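Local coordinates for protein cytosolic phospholipase A2 delta (PDB 5IZ5) that hydrolyses glycerophospholipids at the sn-2 position in a calcium-dependent manner, releasing fatty acids with a preference for linoleic acid, at residues H424-V429 with K594-G599; P503-S508 with G513-R518. The protein carries 3 engineered substitutions. One frame throughout, in Å; residues are numbered along the deposited sequence.

Contact 1: H424-V429 with K594-G599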
loop_
_atom_site.group_PDB
_atom_site.type_symbol
_atom_site.label_atom_id
_atom_site.label_comp_id
_atom_site.label_asym_id
_atom_site.label_seq_id
_atom_site.Cartn_x
_atom_site.Cartn_y
_atom_site.Cartn_z
ATOM N N HIS B 424 -5.200 8.487 -16.197
ATOM C CA HIS B 424 -4.148 7.944 -15.351
ATOM C C HIS B 424 -3.009 8.949 -15.257
ATOM O O HIS B 424 -2.727 9.659 -16.225
ATOM C CB HIS B 424 -3.586 6.632 -15.909
ATOM C CG HIS B 424 -4.562 5.503 -15.891
ATOM N ND1 HIS B 424 -5.190 5.050 -17.028
ATOM C CD2 HIS B 424 -5.021 4.734 -14.875
ATOM C CE1 HIS B 424 -5.992 4.049 -16.717
ATOM N NE2 HIS B 424 -5.908 3.837 -15.417
ATOM N N PRO B 425 -2.337 9.003 -14.098
ATOM C CA PRO B 425 -1.128 9.807 -14.016
ATOM C C PRO B 425 0.010 9.111 -14.760
ATOM O O PRO B 425 -0.079 7.920 -15.048
ATOM C CB PRO B 425 -0.845 9.850 -12.519
ATOM C CG PRO B 425 -1.373 8.550 -12.005
ATOM C CD PRO B 425 -2.554 8.202 -12.875
ATOM N N THR B 426 1.047 9.862 -15.103
ATOM C CA THR B 426 2.237 9.319 -15.743
ATOM C C THR B 426 3.437 9.464 -14.814
ATOM O O THR B 426 3.827 10.581 -14.472
ATOM C CB THR B 426 2.476 10.046 -17.068
ATOM O OG1 THR B 426 1.244 10.081 -17.793
ATOM C CG2 THR B 426 3.534 9.337 -17.899
ATOM N N THR B 427 4.004 8.337 -14.378
ATOM C CA THR B 427 5.148 8.369 -13.493
ATOM C C THR B 427 6.240 7.431 -13.993
ATOM O O THR B 427 6.061 6.708 -14.982
ATOM C CB THR B 427 4.759 7.953 -12.066
ATOM O OG1 THR B 427 4.505 6.546 -12.035
ATOM C CG2 THR B 427 3.524 8.693 -11.578
ATOM N N PHE B 428 7.377 7.452 -13.300
ATOM C CA PHE B 428 8.490 6.549 -13.602
ATOM C C PHE B 428 8.042 5.087 -13.532
ATOM O O PHE B 428 8.504 4.254 -14.306
ATOM C CB PHE B 428 9.642 6.765 -12.610
ATOM C CG PHE B 428 10.631 7.818 -13.024
ATOM C CD1 PHE B 428 10.245 9.145 -13.027
ATOM C CD2 PHE B 428 11.951 7.501 -13.357
ATOM C CE1 PHE B 428 11.127 10.147 -13.388
ATOM C CE2 PHE B 428 12.844 8.503 -13.714
ATOM C CZ PHE B 428 12.429 9.828 -13.728
ATOM N N VAL B 429 7.143 4.795 -12.598
ATOM C CA VAL B 429 6.607 3.455 -12.418
ATOM C C VAL B 429 5.897 2.969 -13.666
ATOM O O VAL B 429 6.009 1.803 -14.024
ATOM C CB VAL B 429 5.647 3.396 -11.215
ATOM C CG1 VAL B 429 4.802 2.131 -11.239
ATOM C CG2 VAL B 429 6.442 3.482 -9.923
ATOM N N LYS B 594 14.038 10.223 -21.778
ATOM C CA LYS B 594 14.720 10.985 -20.730
ATOM C C LYS B 594 14.010 12.318 -20.531
ATOM O O LYS B 594 13.644 12.689 -19.416
ATOM C CB LYS B 594 16.178 11.206 -21.149
ATOM C CG LYS B 594 17.182 11.475 -20.047
ATOM C CD LYS B 594 17.318 12.952 -19.704
ATOM C CE LYS B 594 18.778 13.329 -19.467
ATOM N NZ LYS B 594 18.939 14.438 -18.484
ATOM N N GLY B 595 13.782 13.013 -21.635
ATOM C CA GLY B 595 13.114 14.303 -21.620
ATOM C C GLY B 595 11.667 14.172 -21.185
ATOM O O GLY B 595 11.197 14.895 -20.308
ATOM N N PHE B 596 10.977 13.216 -21.797
ATOM C CA PHE B 596 9.580 12.913 -21.476
ATOM C C PHE B 596 9.327 12.747 -19.973
ATOM O O PHE B 596 8.344 13.262 -19.436
ATOM C CB PHE B 596 9.164 11.644 -22.231
ATOM C CG PHE B 596 7.732 11.254 -22.018
ATOM C CD1 PHE B 596 7.381 10.419 -20.967
ATOM C CD2 PHE B 596 6.739 11.711 -22.869
ATOM C CE1 PHE B 596 6.063 10.055 -20.762
ATOM C CE2 PHE B 596 5.417 11.349 -22.673
ATOM C CZ PHE B 596 5.077 10.517 -21.619
ATOM N N LEU B 597 10.213 12.027 -19.301
ATOM C CA LEU B 597 10.037 11.711 -17.875
ATOM C C LEU B 597 10.485 12.804 -16.873
ATOM O O LEU B 597 10.259 12.663 -15.673
ATOM C CB LEU B 597 10.762 10.389 -17.583
ATOM C CG LEU B 597 10.008 9.262 -16.855
ATOM C CD1 LEU B 597 8.698 8.970 -17.571
ATOM C CD2 LEU B 597 10.865 8.006 -16.795
ATOM N N THR B 598 11.072 13.898 -17.358
ATOM C CA THR B 598 11.797 14.860 -16.500
ATOM C C THR B 598 11.001 15.380 -15.294
ATOM O O THR B 598 11.462 15.374 -14.137
ATOM C CB THR B 598 12.242 16.070 -17.343
ATOM O OG1 THR B 598 13.045 15.610 -18.432
ATOM C CG2 THR B 598 13.031 17.088 -16.519
ATOM N N GLY B 599 9.789 15.824 -15.563
ATOM C CA GLY B 599 8.978 16.434 -14.513
ATOM C C GLY B 599 8.528 15.499 -13.390
ATOM O O GLY B 599 8.217 15.948 -12.282
#

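Contact 2: P503-S508 with G513-R518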
loop_
_atom_site.group_PDB
_atom_site.type_symbol
_atom_site.label_atom_id
_atom_site.label_comp_id
_atom_site.label_asym_id
_atom_site.label_seq_id
_atom_site.Cartn_x
_atom_site.Cartn_y
_atom_site.Cartn_z
ATOM N N PRO B 503 -8.332 -7.517 -5.594
ATOM C CA PRO B 503 -7.297 -6.929 -6.431
ATOM C C PRO B 503 -7.846 -6.229 -7.666
ATOM O O PRO B 503 -7.259 -5.242 -8.109
ATOM C CB PRO B 503 -6.439 -8.135 -6.829
ATOM C CG PRO B 503 -7.323 -9.319 -6.635
ATOM C CD PRO B 503 -8.159 -8.972 -5.448
ATOM N N GLU B 504 -8.964 -6.728 -8.209
ATOM C CA GLU B 504 -9.595 -6.118 -9.386
ATOM C C GLU B 504 -10.070 -4.693 -9.111
ATOM O O GLU B 504 -10.177 -3.900 -10.032
ATOM C CB GLU B 504 -10.734 -6.989 -9.960
ATOM C CG GLU B 504 -11.843 -7.361 -8.991
ATOM C CD GLU B 504 -11.609 -8.710 -8.340
ATOM O OE1 GLU B 504 -10.515 -8.958 -7.763
ATOM O OE2 GLU B 504 -12.544 -9.525 -8.412
ATOM N N LEU B 505 -10.301 -4.350 -7.849
ATOM C CA LEU B 505 -10.712 -2.999 -7.485
ATOM C C LEU B 505 -9.575 -2.083 -7.006
ATOM O O LEU B 505 -9.802 -0.897 -6.773
ATOM C CB LEU B 505 -11.806 -3.071 -6.416
ATOM C CG LEU B 505 -13.120 -3.732 -6.846
ATOM C CD1 LEU B 505 -14.137 -3.602 -5.728
ATOM C CD2 LEU B 505 -13.674 -3.123 -8.131
ATOM N N PHE B 506 -8.364 -2.617 -6.859
ATOM C CA PHE B 506 -7.224 -1.801 -6.445
ATOM C C PHE B 506 -6.849 -0.835 -7.560
ATOM O O PHE B 506 -6.566 -1.250 -8.685
ATOM C CB PHE B 506 -6.004 -2.648 -6.078
ATOM C CG PHE B 506 -4.770 -1.830 -5.877
ATOM C CD1 PHE B 506 -4.589 -1.113 -4.705
ATOM C CD2 PHE B 506 -3.818 -1.736 -6.877
ATOM C CE1 PHE B 506 -3.467 -0.331 -4.520
ATOM C CE2 PHE B 506 -2.694 -0.960 -6.700
ATOM C CZ PHE B 506 -2.520 -0.257 -5.524
ATOM N N GLY B 507 -6.833 0.450 -7.228
ATOM C CA GLY B 507 -6.642 1.499 -8.217
ATOM C C GLY B 507 -7.936 2.213 -8.580
ATOM O O GLY B 507 -7.906 3.213 -9.294
ATOM N N SER B 508 -9.069 1.703 -8.101
ATOM C CA SER B 508 -10.353 2.378 -8.304
ATOM C C SER B 508 -10.532 3.450 -7.251
ATOM O O SER B 508 -9.789 3.499 -6.273
ATOM C CB SER B 508 -11.522 1.384 -8.271
ATOM O OG SER B 508 -11.501 0.545 -9.415
ATOM N N GLY B 513 -15.601 3.655 2.033
ATOM C CA GLY B 513 -15.702 2.224 1.830
ATOM C C GLY B 513 -16.520 1.817 0.630
ATOM O O GLY B 513 -16.556 0.630 0.307
ATOM N N ARG B 514 -17.171 2.780 -0.032
ATOM C CA ARG B 514 -17.945 2.506 -1.246
ATOM C C ARG B 514 -17.138 2.802 -2.501
ATOM O O ARG B 514 -16.354 3.750 -2.552
ATOM C CB ARG B 514 -19.229 3.341 -1.304
ATOM C CG ARG B 514 -20.375 2.799 -0.469
ATOM C CD ARG B 514 -20.316 3.297 0.955
ATOM N NE ARG B 514 -21.519 2.957 1.706
ATOM C CZ ARG B 514 -21.675 3.168 3.009
ATOM N NH1 ARG B 514 -20.691 3.703 3.722
ATOM N NH2 ARG B 514 -22.816 2.834 3.607
ATOM N N LEU B 515 -17.360 1.987 -3.521
ATOM C CA LEU B 515 -16.744 2.195 -4.819
ATOM C C LEU B 515 -17.414 3.384 -5.512
ATOM O O LEU B 515 -18.619 3.365 -5.730
ATOM C CB LEU B 515 -16.893 0.926 -5.653
ATOM C CG LEU B 515 -16.398 0.981 -7.094
ATOM C CD1 LEU B 515 -14.891 1.170 -7.131
ATOM C CD2 LEU B 515 -16.814 -0.289 -7.817
ATOM N N MET B 516 -16.632 4.414 -5.825
ATOM C CA MET B 516 -17.127 5.639 -6.462
ATOM C C MET B 516 -16.916 5.611 -7.972
ATOM O O MET B 516 -17.779 6.049 -8.730
ATOM C CB MET B 516 -16.427 6.870 -5.876
ATOM C CG MET B 516 -16.740 7.135 -4.412
ATOM S SD MET B 516 -18.476 7.626 -4.141
ATOM C CE MET B 516 -19.243 6.082 -3.668
ATOM N N ARG B 517 -15.767 5.109 -8.412
ATOM C CA ARG B 517 -15.497 4.970 -9.845
ATOM C C ARG B 517 -14.575 3.792 -10.114
ATOM O O ARG B 517 -13.428 3.772 -9.664
ATOM C CB ARG B 517 -14.881 6.249 -10.419
ATOM C CG ARG B 517 -14.763 6.223 -11.932
ATOM C CD ARG B 517 -14.545 7.612 -12.504
ATOM N NE ARG B 517 -13.166 8.069 -12.338
ATOM C CZ ARG B 517 -12.184 7.922 -13.231
ATOM N NH1 ARG B 517 -12.394 7.306 -14.394
ATOM N NH2 ARG B 517 -10.968 8.392 -12.953
ATOM N N ARG B 518 -15.091 2.824 -10.858
ATOM C CA ARG B 518 -14.355 1.626 -11.203
ATOM C C ARG B 518 -13.353 1.917 -12.316
ATOM O O ARG B 518 -13.728 2.379 -13.384
ATOM C CB ARG B 518 -15.324 0.535 -11.644
ATOM C CG ARG B 518 -14.673 -0.811 -11.896
ATOM C CD ARG B 518 -15.631 -1.948 -11.585
ATOM N NE ARG B 518 -14.976 -3.250 -11.706
ATOM C CZ ARG B 518 -15.441 -4.390 -11.196
ATOM N NH1 ARG B 518 -16.581 -4.417 -10.507
ATOM N NH2 ARG B 518 -14.753 -5.515 -11.372
#

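Contact 1: H424-V429 with K594-G599
Leu597 lays its CD2 methyl over the middle of one face of the Phe428 ring, a CH-pi contact in which CD2 stands 3.6 Å from the ring centroid and only 9° off the ring normal. The same leucine meets the ring a second time through its backbone: Leu597 O lies 3.5 Å from Phe428 CE1. A smaller contact flanks this one, Thr426 CG2 approaching Phe596 CE1 at 3.9 Å, obliquely to the ring. In Thr426 a chi1 of -48° sets OG1 beside the backbone N and swings CG2 anti to it, while the other methyl of Leu597, CD1, sits in plane at the edge of the Phe596 ring. With Phe428 cut back to an alanine, Leu597 CD2 would probably lose the flat surface it rests on and a gap would open between the segments.

The contact joins the start of helix 428-441 to the loop after helix 588-593 in the catalytic phospholipase domain, the Phe428 side chain lying about 12 Å from that of Asp651, the proton acceptor by similarity. Thr427 is the N-cap, OG1 accepting a weak bond from Val429 N at 3.2 Å. On the other segment, Gly595 to Thr598 form a type I beta turn; Gly595 O takes both Thr598 N and Thr598 OG1 (2.7 Å) from one face of its carbonyl plane. Farther out, Ser536 and Leu540 of helix 534-543 also touch Phe428, and Arg600 makes a cation-pi contact with Phe596.

Contact 2: P503-S508 with G513-R518
The guanidinium of Arg518 lies flat over Leu505: the CD2 methyl stands 3.7 Å from its plane, over the centre, with Leu505 CD2 3.8 Å from Arg518 CZ. The two side chains cross at about a right angle. Although the CB of Arg518 points away from 503-508, its CG is anti to the backbone N (chi1 -174°) and a bend at chi2 of 149° helps bring the end of the chain back over the leucine. Glu504 comes beside this group with its aliphatic part, CG lying 4.2 Å from Arg518 NH2, and its carboxylate plane is turned 53° from the guanidinium.

At the other end, Ser508 faces the strand. Its CB packs 3.6 Å from Leu515 CD1 and 3.4 Å from Arg517 O, while OG, 3.5 Å from Arg518 CA, is hydrogen-bonded to Ile519 N. Leu505 and Leu515 also meet through their CD2 methyls, and both rest on Phe510.

Ser508 closes a type II beta turn that begins at Leu505 and leads into strand 509-511. That strand pairs with 514-517 as a two-stranded antiparallel hairpin, where a classic beta bulge sets Met516 and Arg517 together against Glu509 of the partner strand; Arg517 also forms a salt bridge with Glu509.

Opposite charges come near without pairing, Glu504 OE2 remaining 5.5 Å from Arg518 NH2, and the glutamate instead bridges to Arg453. Any attraction between Glu504 and Arg518 is therefore probably long-range, and the close Leu505-Arg518 contact is probably mainly dispersive, with some polarisation of the methyl.

Both contacts belong to the catalytic phospholipase domain, contact 2 nested in the long chain excursion that contact 1 closes; their centres are 24 Å apart and their nearest atoms about 6 Å. They hold different elements. Contact 1 joins the start of a helix to a distant loop, is largely buried, and rests on hydrocarbon against an aromatic face. Contact 2 is local, tying the turn before a small hairpin to its second strand, and is only partly buried: Leu505 and Ser508 lie inside, while Arg517 and Arg518 reach the surface. A methyl covers a flat group in each, but a neutral phenyl ring in contact 1 and a charged guanidinium in contact 2.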